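Local coordinates for Serine/threonine protein kinase (Mycobacterium tuberculosis, PDB 4ESQ) that probably phosphorylates proteins on serine and threonine with ATP as a membrane receptor kinase, here represented by its extracellular sensor domain, at residues A[169-174]-A[178-183]; A[27-32]-A[84-89]; A[127-132]-A[151-156]; A[52-57]-A[116-121]; A[12-17]-A[71-76]. All coordinates share one frame; numbering follows the deposited sequence. Where two conformers were deposited one is given.

Contact 1. Residues A[169-174]-A[178-183]; sequences VNACGY and NQAGQI
Ala180, which packs on Ala171, shares one acceptor with Gly181. Both backbone nitrogens turn to the OE1 of Gln156, on the strand next to 169-173. Gly181 N makes a hydrogen bond to it and Ala180 N a weak one. The NE2 of Gln156 binds Asn178 OD1, so both ends of one amide hold the first turn of helix 179-192, with Asn178 at the N-cap. The contact itself is apolar. Ala171 CB presses against the helix backbone and lies 3.8 Å from Ala180 N and 3.9 Å from Ala180 CB. Two alanine methyls meet here, and the CA atoms of Ala171 and Ala180 come within 5.2 Å of each other. The last strand, 165-173, turns through a short loop into C-terminal helix 179-192, which packs back on the sheet of this PknH-like (Mog1p/PsbP clan) domain. The axes of residues 179-183 and 169-173 approach to 7.5 Å, and their directions differ by 142°. Further along the pair, Val169 takes over from Ala171. Its CG1 stands opposite the backbone N (chi1 179°), beside Ala180 CB and 3.8 Å from Ile183 CG2. Its CG2 also reaches Ile183 CG2, so that methyl sits against both valine branches. The other Ile183 branch, through CG1 to CD1, runs out extended and lies 4.3 Å from Ala171 CB. Gln179 CB also touches Ala171 CB, while its amide turns back to bind Thr177 N and Gln175 O.

Contact 2. Residues A[27-32]-A[84-89]; sequences SSMQPG and HWVNQA
Met29 lays its thioether across His84 and ends against Val86. From CB the chain runs out nearly straight, with chi2 at 174°. CB and CG mainly carry the sulfur across to strand 84-92. SD is the first atom to touch, 3.7 Å from His84 CB. It also lies 5.2 Å from the centroid of the imidazole, 53° off the ring normal, which makes an oblique sulfur-aromatic contact. The two side chains cross at about a right angle. At SD the chain turns (chi3 76°), and this bend turns CE in against the strand backbone. CE touches His84 CB at 3.8 Å, passes the backbone at Trp85 N, and meets Val86 CG2 at 3.9 Å. The imidazole itself leads away from the methionine, and its ND1 is hydrogen-bonded to Glu77 OE2. Val20 and Met24 of helix 17-24 also touch Met29. The contact thus joins the residue just before edge strand 30-31 to a strand two places in, across strand 69-76. The grip across the two segments is dispersive. Sulfur and methyl fit the strand by shape, while ND1 of His84 is taken by the Glu77 carboxylate.

Contact 3. Residues A[127-132]-A[151-156]; sequences YRWTFA and EGWECQ
Trp129 reaches over to Trp153 and Cys155 with the far end of its indole. Its CH2 lies 3.9 Å from Trp153 CD1. Relative to the Trp153 ring the approach is at the edge, near its plane; relative to the Trp129 ring it is oblique. The two side chains lie side by side and point the same way, but their ring planes are steeply turned to each other, so they do not stack. The neighbouring atom CZ3 is 3.9 Å from Cys155 SG, and CH2 is nearly as close to it. The sulfur stands 4.9 Å from the centroid of the six-membered ring and 65° off its normal, an oblique sulfur-aromatic contact. Chi1 of -65° at Cys155 sets SG opposite the carbonyl carbon, where it meets both Trp129 and its disulfide partner, Cys172.

That disulfide ties strand 154-162 to strand 165-173 and holds the sulfur in place. Tyr174 also packs on Trp153, the two rings edge to face. Trp129 itself rests on Leu54, Val120 and Asp145. Strand 141-147 runs between the two segments in the sheet, so the indole spans one whole strand to make the contact. A buffer molecule lies about 4 Å from the Trp153 side chain and a terbium ion about 7 Å away. This is consistent with a place beside the binding cleft of the sensor domain. Indole carbons and a disulfide sulfur, both polarisable, meet here by dispersion, held by packing and by a covalent bond behind it.

Contact 4. Residues A[52-57]-A[116-121]; sequences GALYTS and KTVTVT
Leu54 and Tyr55 each take one prong of the forked Val120. With chi1 at -177°, the valine spreads its methyls toward two different neighbours. CG2 meets the tip of Leu54, 3.5 Å from CD1, and the two side chains slide past each other in opposite directions. CG1 meets Tyr55 at the edge of the ring, near its plane, and comes within 3.2 Å of Tyr55 OH, a tight fit. Leu54 CD1 is the matching bump. It settles between two valines of the strand and also faces Val118 CG2, tip to tip, at 4.2 Å. Val118 and Val120 are two residues apart and so present the same face of strand 117-122. Thr119 between them turns to the other face. The short, weakly bonded helix 51-54 lies on this side of the antiparallel sheet, close to the Cys50-Cys113 disulfide. It offers its leucine to the valine pair and to Phe131 on the adjoining strand. Tyr55 follows directly in the chain. Its ring is covered on one face by Leu54 CB, 3.6 Å above the plane and over the centre, so the leucine also backs the tyrosine. A terbium ion lies about 7 Å from the Tyr55 side chain.

Contact 5. Residues A[12-17]-A[71-76]; sequences ALLLNS and NGLISS
Chi1 of -59° sets CG of Leu14 opposite its carbonyl carbon, and chi2 of -179° extends CD1 to the strand, at Asn71. Asn71 turns to meet it. Its CG lies opposite the backbone N (chi1 -162°), and this brings the amide to the leucine. The two side chains meet at an oblique angle, with Leu14 CD1 3.4 Å from Asn71 OD1. That is a contact of a methyl with a carbonyl oxygen, packing and no more. The same CD1 lies over the backbone of the next residue, 3.7 Å from Gly72 C, so it rests on main chain there. CD1 also reaches Leu73, 3.8 Å from CG and 3.9 Å from CD1 of that residue. One methyl therefore touches three successive residues of the strand. The second methyl, CD2, lies 3.8 Å from Asn71 O. The contact joins the N-terminal segment to strand 69-76 of the antiparallel sheet. Leu14 also touches Gln88 and Val90 on the adjacent strand 84-92, and Gln88 OE1 accepts a hydrogen bond from Leu15 N. Leu14 O accepts a hydrogen bond from Lys190 NZ of helix 179-192, while Leu15 packs on that helix at Ile183. Residues 12-17 thus run between the C-terminal helix and the sheet, and Asn16 then caps the start of helix 17-24.

All five contacts reach one antiparallel sheet of the extracellular domain. Contacts 2 and 5 lie at the end where strands 30-31, 69-76 and 84-92 adjoin, their centres about 7 Å apart. Contacts 3 and 4 lie toward the other end, about 10 Å between centres, and share the neighbouring strands 117-122 and 125-131. Contact 1 lies between: strand 165-173 pairs with 84-92 of contact 2 and with 154-162 of contact 3, where the disulfide adds a covalent tie. Contacts 3 and 5 are farthest apart, about 23 Å between centres. Along the chain, contacts 2, 4 and 5 interleave, contact 3 closes next and contact 1 last. They join the N-terminal segment, short helix and C-terminal helix to one sheet.

Contact 1. Residues A[169-174]-A[178-183]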
# COMPACT_ATOMS: atom_id res chain seq x y z
N VAL A 169 1.72 -0.74 -0.87
CA VAL A 169 1.15 -1.98 -0.32
C VAL A 169 0.52 -1.82 1.07
O VAL A 169 1.10 -1.18 1.96
CB VAL A 169 2.23 -3.07 -0.24
CG1 VAL A 169 1.66 -4.35 0.36
CG2 VAL A 169 2.84 -3.33 -1.63
N ASN A 170 -0.64 -2.43 1.27
CA ASN A 170 -1.28 -2.50 2.58
C ASN A 170 -1.56 -3.95 2.86
O ASN A 170 -2.22 -4.63 2.06
CB ASN A 170 -2.58 -1.69 2.58
CG ASN A 170 -3.05 -1.33 3.98
OD1 ASN A 170 -2.30 -1.43 4.96
ND2 ASN A 170 -4.29 -0.88 4.09
N ALA A 171 -1.01 -4.47 3.96
CA ALA A 171 -1.20 -5.88 4.30
C ALA A 171 -1.74 -5.97 5.72
O ALA A 171 -1.14 -5.44 6.66
CB ALA A 171 0.12 -6.65 4.18
N CYS A 172 -2.88 -6.65 5.87
CA CYS A 172 -3.61 -6.65 7.14
C CYS A 172 -3.91 -8.04 7.66
O CYS A 172 -4.12 -8.98 6.89
CB CYS A 172 -4.93 -5.88 6.98
SG CYS A 172 -4.78 -4.22 6.24
N GLY A 173 -3.97 -8.17 8.98
CA GLY A 173 -4.23 -9.46 9.60
C GLY A 173 -4.08 -9.37 11.10
O GLY A 173 -3.94 -8.27 11.64
N TYR A 174 -4.10 -10.51 11.77
CA TYR A 174 -3.95 -10.53 13.23
C TYR A 174 -2.51 -10.73 13.68
O TYR A 174 -2.19 -10.52 14.86
CB TYR A 174 -4.82 -11.63 13.84
CG TYR A 174 -6.30 -11.38 13.74
CD1 TYR A 174 -6.96 -10.60 14.68
CD2 TYR A 174 -7.04 -11.94 12.71
CE1 TYR A 174 -8.32 -10.37 14.60
CE2 TYR A 174 -8.41 -11.72 12.62
CZ TYR A 174 -9.04 -10.93 13.57
OH TYR A 174 -10.39 -10.70 13.50
N ASN A 178 6.00 -7.89 9.22
CA ASN A 178 6.59 -7.21 8.07
C ASN A 178 6.09 -7.73 6.72
O ASN A 178 6.81 -7.69 5.72
CB ASN A 178 8.13 -7.30 8.13
CG ASN A 178 8.82 -6.34 7.17
OD1 ASN A 178 8.43 -5.17 7.05
ND2 ASN A 178 9.85 -6.82 6.49
N GLN A 179 4.84 -8.20 6.67
CA GLN A 179 4.31 -8.75 5.42
C GLN A 179 4.27 -7.74 4.26
O GLN A 179 4.54 -8.10 3.11
CB GLN A 179 2.91 -9.35 5.64
CG GLN A 179 2.90 -10.65 6.46
CD GLN A 179 2.80 -10.39 7.96
OE1 GLN A 179 3.16 -9.32 8.44
NE2 GLN A 179 2.31 -11.39 8.70
N ALA A 180 3.94 -6.49 4.55
CA ALA A 180 3.89 -5.49 3.50
C ALA A 180 5.30 -5.16 3.02
O ALA A 180 5.53 -4.93 1.83
CB ALA A 180 3.15 -4.25 3.97
N GLY A 181 6.25 -5.12 3.95
CA GLY A 181 7.64 -4.94 3.58
C GLY A 181 8.10 -6.07 2.67
O GLY A 181 8.84 -5.83 1.72
N GLN A 182 7.68 -7.29 2.97
CA GLN A 182 8.08 -8.42 2.13
C GLN A 182 7.46 -8.33 0.75
O GLN A 182 8.11 -8.59 -0.28
CB GLN A 182 7.62 -9.74 2.75
CG GLN A 182 8.37 -10.17 3.96
CD GLN A 182 7.91 -11.54 4.37
OE1 GLN A 182 7.05 -11.68 5.24
NE2 GLN A 182 8.42 -12.57 3.69
N ILE A 183 6.19 -7.98 0.71
CA ILE A 183 5.49 -7.87 -0.55
C ILE A 183 6.17 -6.80 -1.40
O ILE A 183 6.48 -7.02 -2.58
CB ILE A 183 3.99 -7.59 -0.33
CG1 ILE A 183 3.30 -8.85 0.20
CG2 ILE A 183 3.31 -7.12 -1.62
CD1 ILE A 183 1.94 -8.59 0.83

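Contact 2. Residues A[27-32]-A[84-89]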
# COMPACT_ATOMS: atom_id res chain seq x y z
N SER A 27 -3.52 -20.26 2.37
CA SER A 27 -3.57 -21.12 1.19
C SER A 27 -4.84 -20.86 0.40
O SER A 27 -5.16 -21.62 -0.52
CB SER A 27 -3.54 -22.60 1.60
OG SER A 27 -2.28 -22.99 2.10
N SER A 28 -5.58 -19.81 0.76
CA SER A 28 -6.91 -19.62 0.17
C SER A 28 -7.26 -18.17 -0.18
O SER A 28 -8.41 -17.88 -0.50
CB SER A 28 -7.98 -20.20 1.09
OG SER A 28 -7.90 -19.62 2.38
N MET A 29 -6.29 -17.26 -0.15
CA MET A 29 -6.59 -15.88 -0.51
C MET A 29 -6.86 -15.81 -2.01
O MET A 29 -6.19 -16.47 -2.79
CB MET A 29 -5.46 -14.93 -0.11
CG MET A 29 -5.26 -14.81 1.38
SD MET A 29 -3.81 -13.83 1.85
CE MET A 29 -4.43 -12.18 1.53
N GLN A 30 -7.85 -15.01 -2.39
CA GLN A 30 -8.18 -14.84 -3.79
C GLN A 30 -8.23 -13.36 -4.15
O GLN A 30 -8.76 -12.56 -3.37
CB GLN A 30 -9.53 -15.48 -4.11
CG GLN A 30 -9.47 -16.99 -4.28
CD GLN A 30 -9.06 -17.39 -5.69
OE1 GLN A 30 -9.91 -17.58 -6.57
NE2 GLN A 30 -7.76 -17.53 -5.92
N PRO A 31 -7.69 -13.00 -5.32
CA PRO A 31 -7.72 -11.62 -5.80
C PRO A 31 -9.09 -11.25 -6.35
O PRO A 31 -9.82 -12.12 -6.82
CB PRO A 31 -6.70 -11.64 -6.95
CG PRO A 31 -6.70 -13.05 -7.44
CD PRO A 31 -6.95 -13.90 -6.23
N GLY A 32 -9.41 -9.96 -6.28
CA GLY A 32 -10.60 -9.44 -6.93
C GLY A 32 -10.29 -8.97 -8.34
O GLY A 32 -9.30 -9.38 -8.96
N HIS A 84 -6.82 -12.66 6.48
CA HIS A 84 -5.77 -11.87 5.84
C HIS A 84 -6.35 -11.01 4.71
O HIS A 84 -7.31 -11.41 4.06
CB HIS A 84 -4.70 -12.79 5.25
CG HIS A 84 -4.14 -13.76 6.24
ND1 HIS A 84 -4.53 -15.08 6.29
CD2 HIS A 84 -3.22 -13.61 7.22
CE1 HIS A 84 -3.87 -15.70 7.25
NE2 HIS A 84 -3.07 -14.83 7.84
N TRP A 85 -5.75 -9.85 4.48
CA TRP A 85 -6.24 -8.95 3.44
C TRP A 85 -5.05 -8.16 2.90
O TRP A 85 -4.28 -7.61 3.67
CB TRP A 85 -7.26 -7.99 4.06
CG TRP A 85 -7.99 -7.09 3.11
CD1 TRP A 85 -9.20 -7.33 2.51
CD2 TRP A 85 -7.59 -5.78 2.70
NE1 TRP A 85 -9.57 -6.25 1.73
CE2 TRP A 85 -8.60 -5.28 1.84
CE3 TRP A 85 -6.48 -4.97 2.96
CZ2 TRP A 85 -8.52 -4.03 1.23
CZ3 TRP A 85 -6.41 -3.72 2.37
CH2 TRP A 85 -7.42 -3.26 1.51
N VAL A 86 -4.90 -8.14 1.57
CA VAL A 86 -3.78 -7.43 0.97
C VAL A 86 -4.25 -6.54 -0.15
O VAL A 86 -5.02 -6.98 -1.00
CB VAL A 86 -2.73 -8.42 0.41
CG1 VAL A 86 -1.76 -7.71 -0.56
CG2 VAL A 86 -1.99 -9.11 1.54
N ASN A 87 -3.79 -5.29 -0.15
CA ASN A 87 -3.99 -4.39 -1.27
C ASN A 87 -2.59 -4.07 -1.79
O ASN A 87 -1.79 -3.45 -1.07
CB ASN A 87 -4.71 -3.11 -0.83
CG ASN A 87 -5.13 -2.21 -2.00
OD1 ASN A 87 -4.72 -2.41 -3.15
ND2 ASN A 87 -5.94 -1.21 -1.71
N GLN A 88 -2.29 -4.51 -3.00
CA GLN A 88 -0.99 -4.26 -3.61
C GLN A 88 -1.18 -3.46 -4.88
O GLN A 88 -2.07 -3.77 -5.67
CB GLN A 88 -0.24 -5.56 -3.92
CG GLN A 88 -1.11 -6.62 -4.60
CD GLN A 88 -0.28 -7.74 -5.22
OE1 GLN A 88 0.92 -7.59 -5.47
NE2 GLN A 88 -0.93 -8.85 -5.51
N ALA A 89 -0.37 -2.44 -5.06
CA ALA A 89 -0.48 -1.60 -6.25
C ALA A 89 0.88 -1.11 -6.71
O ALA A 89 1.79 -0.92 -5.90
CB ALA A 89 -1.39 -0.42 -5.97

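Contact 3. Residues A[127-132]-A[151-156]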
# COMPACT_ATOMS: atom_id res chain seq x y z
N TYR A 127 -13.99 4.70 13.03
CA TYR A 127 -13.09 3.87 13.81
C TYR A 127 -11.76 4.57 14.04
O TYR A 127 -11.37 5.45 13.29
CB TYR A 127 -12.89 2.51 13.15
CG TYR A 127 -14.13 1.64 13.19
CD1 TYR A 127 -14.44 0.89 14.32
CD2 TYR A 127 -15.01 1.59 12.11
CE1 TYR A 127 -15.57 0.11 14.37
CE2 TYR A 127 -16.15 0.81 12.16
CZ TYR A 127 -16.43 0.07 13.29
OH TYR A 127 -17.56 -0.72 13.35
N ARG A 128 -11.07 4.19 15.11
CA ARG A 128 -9.81 4.82 15.44
C ARG A 128 -8.67 3.87 15.10
O ARG A 128 -8.78 2.66 15.28
CB ARG A 128 -9.79 5.24 16.91
CG ARG A 128 -10.83 6.33 17.22
CD ARG A 128 -10.95 6.60 18.70
NE ARG A 128 -9.70 7.08 19.28
CZ ARG A 128 -9.35 8.36 19.32
NH1 ARG A 128 -10.15 9.30 18.84
NH2 ARG A 128 -8.19 8.70 19.86
N TRP A 129 -7.58 4.43 14.57
CA TRP A 129 -6.41 3.64 14.21
C TRP A 129 -5.16 4.30 14.78
O TRP A 129 -5.02 5.52 14.71
CB TRP A 129 -6.26 3.56 12.69
CG TRP A 129 -7.26 2.69 12.02
CD1 TRP A 129 -8.57 3.00 11.75
CD2 TRP A 129 -7.05 1.38 11.48
NE1 TRP A 129 -9.18 1.95 11.09
CE2 TRP A 129 -8.26 0.95 10.91
CE3 TRP A 129 -5.93 0.52 11.43
CZ2 TRP A 129 -8.41 -0.31 10.31
CZ3 TRP A 129 -6.08 -0.72 10.82
CH2 TRP A 129 -7.31 -1.12 10.27
N THR A 130 -4.25 3.48 15.32
CA THR A 130 -3.04 3.99 15.95
C THR A 130 -1.80 3.61 15.14
O THR A 130 -1.59 2.44 14.85
CB THR A 130 -2.88 3.39 17.37
OG1 THR A 130 -4.05 3.66 18.15
CG2 THR A 130 -1.67 3.97 18.05
N PHE A 131 -0.99 4.61 14.77
CA PHE A 131 0.25 4.36 14.03
C PHE A 131 1.42 4.08 14.97
O PHE A 131 1.57 4.73 16.01
CB PHE A 131 0.62 5.56 13.16
CG PHE A 131 -0.35 5.82 12.06
CD1 PHE A 131 -0.28 5.07 10.89
CD2 PHE A 131 -1.30 6.82 12.17
CE1 PHE A 131 -1.18 5.31 9.84
CE2 PHE A 131 -2.19 7.07 11.12
CZ PHE A 131 -2.12 6.31 9.97
N ALA A 132 2.27 3.13 14.58
CA ALA A 132 3.56 2.93 15.22
C ALA A 132 4.55 3.93 14.63
O ALA A 132 4.15 4.92 14.01
CB ALA A 132 4.04 1.50 15.01
N GLU A 151 -9.86 -6.99 19.09
CA GLU A 151 -9.58 -7.88 17.98
C GLU A 151 -8.08 -8.04 17.77
O GLU A 151 -7.60 -9.16 17.63
CB GLU A 151 -10.25 -7.38 16.69
CG GLU A 151 -11.75 -7.55 16.68
CD GLU A 151 -12.36 -7.23 15.33
OE1 GLU A 151 -11.69 -6.55 14.53
OE2 GLU A 151 -13.51 -7.65 15.08
N GLY A 152 -7.36 -6.93 17.74
CA GLY A 152 -5.93 -6.97 17.46
C GLY A 152 -5.63 -6.91 15.97
O GLY A 152 -4.49 -7.18 15.55
N TRP A 153 -6.64 -6.59 15.17
CA TRP A 153 -6.49 -6.40 13.72
C TRP A 153 -5.52 -5.26 13.45
O TRP A 153 -5.64 -4.19 14.05
CB TRP A 153 -7.85 -6.10 13.07
CG TRP A 153 -7.84 -6.04 11.56
CD1 TRP A 153 -7.85 -4.92 10.78
CD2 TRP A 153 -7.81 -7.15 10.65
NE1 TRP A 153 -7.84 -5.26 9.45
CE2 TRP A 153 -7.80 -6.63 9.34
CE3 TRP A 153 -7.77 -8.54 10.82
CZ2 TRP A 153 -7.78 -7.44 8.21
CZ3 TRP A 153 -7.75 -9.35 9.70
CH2 TRP A 153 -7.75 -8.80 8.41
N GLU A 154 -4.57 -5.48 12.54
CA GLU A 154 -3.57 -4.47 12.23
C GLU A 154 -3.27 -4.46 10.75
O GLU A 154 -3.59 -5.41 10.05
CB GLU A 154 -2.28 -4.73 13.00
CG GLU A 154 -2.40 -4.57 14.50
CD GLU A 154 -1.08 -4.80 15.22
OE1 GLU A 154 -0.56 -5.93 15.15
OE2 GLU A 154 -0.57 -3.84 15.84
N CYS A 155 -2.66 -3.38 10.27
CA CYS A 155 -2.19 -3.33 8.88
C CYS A 155 -0.77 -2.81 8.86
O CYS A 155 -0.42 -1.94 9.66
CB CYS A 155 -3.06 -2.40 8.04
SG CYS A 155 -4.77 -2.93 7.83
N GLN A 156 0.05 -3.35 7.97
CA GLN A 156 1.32 -2.69 7.68
C GLN A 156 1.25 -2.05 6.31
O GLN A 156 0.86 -2.68 5.33
CB GLN A 156 2.50 -3.66 7.73
CG GLN A 156 3.85 -2.93 7.59
CD GLN A 156 5.02 -3.87 7.35
OE1 GLN A 156 4.90 -4.85 6.62
NE2 GLN A 156 6.16 -3.57 7.97

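Contact 4. Residues A[52-57]-A[116-121]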
# COMPACT_ATOMS: atom_id res chain seq x y z
N GLY A 52 -2.87 8.78 3.25
CA GLY A 52 -1.94 7.91 2.56
C GLY A 52 -1.24 6.94 3.49
O GLY A 52 -0.80 5.86 3.08
N ALA A 53 -1.14 7.31 4.76
CA ALA A 53 -0.51 6.44 5.74
C ALA A 53 -1.43 5.28 6.11
O ALA A 53 -0.98 4.29 6.68
CB ALA A 53 -0.10 7.22 6.97
N LEU A 54 -2.71 5.41 5.81
CA LEU A 54 -3.69 4.35 6.07
C LEU A 54 -3.96 3.44 4.87
O LEU A 54 -4.14 2.23 5.03
CB LEU A 54 -5.03 4.95 6.51
CG LEU A 54 -5.00 5.61 7.89
CD1 LEU A 54 -6.20 6.52 8.09
CD2 LEU A 54 -4.91 4.56 8.98
N TYR A 55 -4.04 4.04 3.69
CA TYR A 55 -4.52 3.35 2.49
C TYR A 55 -3.65 3.58 1.27
O TYR A 55 -3.08 4.66 1.09
CB TYR A 55 -5.93 3.83 2.15
CG TYR A 55 -6.91 3.85 3.31
CD1 TYR A 55 -7.21 2.68 4.00
CD2 TYR A 55 -7.54 5.02 3.70
CE1 TYR A 55 -8.11 2.68 5.06
CE2 TYR A 55 -8.44 5.04 4.77
CZ TYR A 55 -8.72 3.86 5.44
OH TYR A 55 -9.60 3.85 6.49
N THR A 56 -3.54 2.56 0.41
CA THR A 56 -2.82 2.71 -0.84
C THR A 56 -3.71 3.35 -1.89
O THR A 56 -4.93 3.41 -1.73
CB THR A 56 -2.38 1.34 -1.41
OG1 THR A 56 -3.46 0.76 -2.15
CG2 THR A 56 -1.98 0.41 -0.31
N SER A 57 -3.09 3.83 -2.96
CA SER A 57 -3.81 4.24 -4.17
C SER A 57 -4.94 5.25 -3.97
O SER A 57 -5.96 5.18 -4.65
CB SER A 57 -4.39 3.00 -4.87
OG SER A 57 -3.49 1.90 -4.84
N LYS A 116 0.70 8.34 16.59
CA LYS A 116 -0.57 9.03 16.83
C LYS A 116 -1.78 8.14 16.54
O LYS A 116 -1.71 7.21 15.73
CB LYS A 116 -0.67 10.30 15.98
CG LYS A 116 0.41 11.32 16.25
CD LYS A 116 0.23 12.54 15.36
CE LYS A 116 1.35 13.55 15.54
NZ LYS A 116 1.10 14.76 14.72
N THR A 117 -2.89 8.42 17.21
CA THR A 117 -4.15 7.79 16.87
C THR A 117 -4.98 8.77 16.04
O THR A 117 -5.05 9.95 16.37
CB THR A 117 -4.94 7.37 18.13
OG1 THR A 117 -4.14 6.49 18.93
CG2 THR A 117 -6.23 6.65 17.74
N VAL A 118 -5.56 8.28 14.95
CA VAL A 118 -6.45 9.09 14.11
C VAL A 118 -7.85 8.48 14.09
O VAL A 118 -8.01 7.27 14.31
CB VAL A 118 -5.91 9.24 12.66
CG1 VAL A 118 -4.59 9.99 12.66
CG2 VAL A 118 -5.76 7.87 11.99
N THR A 119 -8.85 9.32 13.85
CA THR A 119 -10.23 8.87 13.67
C THR A 119 -10.51 8.81 12.17
O THR A 119 -10.18 9.74 11.44
CB THR A 119 -11.23 9.84 14.34
OG1 THR A 119 -10.90 10.00 15.73
CG2 THR A 119 -12.64 9.32 14.24
N VAL A 120 -11.10 7.72 11.72
CA VAL A 120 -11.39 7.56 10.30
C VAL A 120 -12.88 7.32 10.10
O VAL A 120 -13.47 6.46 10.75
CB VAL A 120 -10.63 6.36 9.70
CG1 VAL A 120 -10.89 6.27 8.20
CG2 VAL A 120 -9.15 6.50 9.98
N THR A 121 -13.49 8.08 9.20
CA THR A 121 -14.91 7.91 8.93
C THR A 121 -15.10 7.49 7.49
O THR A 121 -14.58 8.11 6.56
CB THR A 121 -15.71 9.19 9.23
OG1 THR A 121 -15.48 9.59 10.58
CG2 THR A 121 -17.21 8.93 9.03

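Contact 5. Residues A[12-17]-A[71-76]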
# COMPACT_ATOMS: atom_id res chain seq x y z
N ALA A 12 2.09 -7.04 -14.60
CA ALA A 12 3.09 -8.11 -14.50
C ALA A 12 3.99 -7.95 -13.28
O ALA A 12 4.75 -8.86 -12.95
CB ALA A 12 3.93 -8.16 -15.77
N LEU A 13 3.89 -6.81 -12.60
CA LEU A 13 4.72 -6.54 -11.41
C LEU A 13 4.08 -6.99 -10.09
O LEU A 13 4.76 -7.11 -9.07
CB LEU A 13 5.07 -5.05 -11.32
CG LEU A 13 5.68 -4.43 -12.57
CD1 LEU A 13 5.87 -2.94 -12.35
CD2 LEU A 13 7.00 -5.10 -12.93
N LEU A 14 2.77 -7.22 -10.11
CA LEU A 14 2.08 -7.61 -8.89
C LEU A 14 2.40 -9.05 -8.51
O LEU A 14 2.90 -9.83 -9.34
CB LEU A 14 0.57 -7.41 -9.03
CG LEU A 14 0.12 -5.97 -9.33
CD1 LEU A 14 -1.39 -5.90 -9.43
CD2 LEU A 14 0.64 -4.98 -8.29
N LEU A 15 2.12 -9.41 -7.27
CA LEU A 15 2.37 -10.77 -6.82
C LEU A 15 1.20 -11.66 -7.22
O LEU A 15 0.05 -11.24 -7.18
CB LEU A 15 2.59 -10.80 -5.31
CG LEU A 15 3.80 -9.99 -4.84
CD1 LEU A 15 4.13 -10.35 -3.41
CD2 LEU A 15 5.00 -10.26 -5.75
N ASN A 16 1.50 -12.88 -7.64
CA ASN A 16 0.44 -13.81 -8.01
C ASN A 16 -0.19 -14.44 -6.77
O ASN A 16 0.25 -14.18 -5.64
CB ASN A 16 0.95 -14.85 -9.01
CG ASN A 16 1.99 -15.79 -8.42
OD1 ASN A 16 1.90 -16.19 -7.26
ND2 ASN A 16 2.98 -16.17 -9.23
N SER A 17 -1.21 -15.27 -6.97
CA SER A 17 -1.96 -15.83 -5.85
C SER A 17 -1.08 -16.66 -4.91
O SER A 17 -1.23 -16.59 -3.69
CB SER A 17 -3.16 -16.64 -6.34
OG SER A 17 -2.76 -17.79 -7.07
N ASN A 71 -1.88 0.12 -11.30
CA ASN A 71 -2.45 -1.22 -11.38
C ASN A 71 -2.38 -1.89 -10.03
O ASN A 71 -1.31 -1.93 -9.40
CB ASN A 71 -1.74 -2.06 -12.45
CG ASN A 71 -2.56 -3.28 -12.88
OD1 ASN A 71 -2.41 -4.37 -12.33
ND2 ASN A 71 -3.41 -3.10 -13.88
N GLY A 72 -3.51 -2.42 -9.56
CA GLY A 72 -3.53 -3.03 -8.25
C GLY A 72 -4.47 -4.22 -8.12
O GLY A 72 -5.26 -4.51 -9.02
N LEU A 73 -4.38 -4.89 -6.98
CA LEU A 73 -5.24 -6.03 -6.65
C LEU A 73 -5.50 -6.09 -5.16
O LEU A 73 -4.60 -5.84 -4.35
CB LEU A 73 -4.56 -7.34 -7.07
CG LEU A 73 -4.54 -7.75 -8.53
CD1 LEU A 73 -3.66 -9.00 -8.69
CD2 LEU A 73 -5.96 -8.01 -9.06
N ILE A 74 -6.72 -6.44 -4.79
CA ILE A 74 -7.05 -6.68 -3.39
C ILE A 74 -7.36 -8.15 -3.24
O ILE A 74 -8.14 -8.70 -4.01
CB ILE A 74 -8.24 -5.83 -2.96
CG1 ILE A 74 -7.80 -4.37 -2.84
CG2 ILE A 74 -8.78 -6.33 -1.64
CD1 ILE A 74 -8.92 -3.38 -2.67
N SER A 75 -6.71 -8.80 -2.27
CA SER A 75 -6.90 -10.24 -2.03
C SER A 75 -7.25 -10.56 -0.59
O SER A 75 -6.74 -9.93 0.33
CB SER A 75 -5.63 -11.00 -2.39
OG SER A 75 -5.28 -10.77 -3.73
N SER A 76 -8.09 -11.57 -0.40
CA SER A 76 -8.43 -12.04 0.95
C SER A 76 -9.06 -13.42 0.85
O SER A 76 -9.49 -13.83 -0.23
CB SER A 76 -9.41 -11.07 1.63
OG SER A 76 -10.65 -11.04 0.93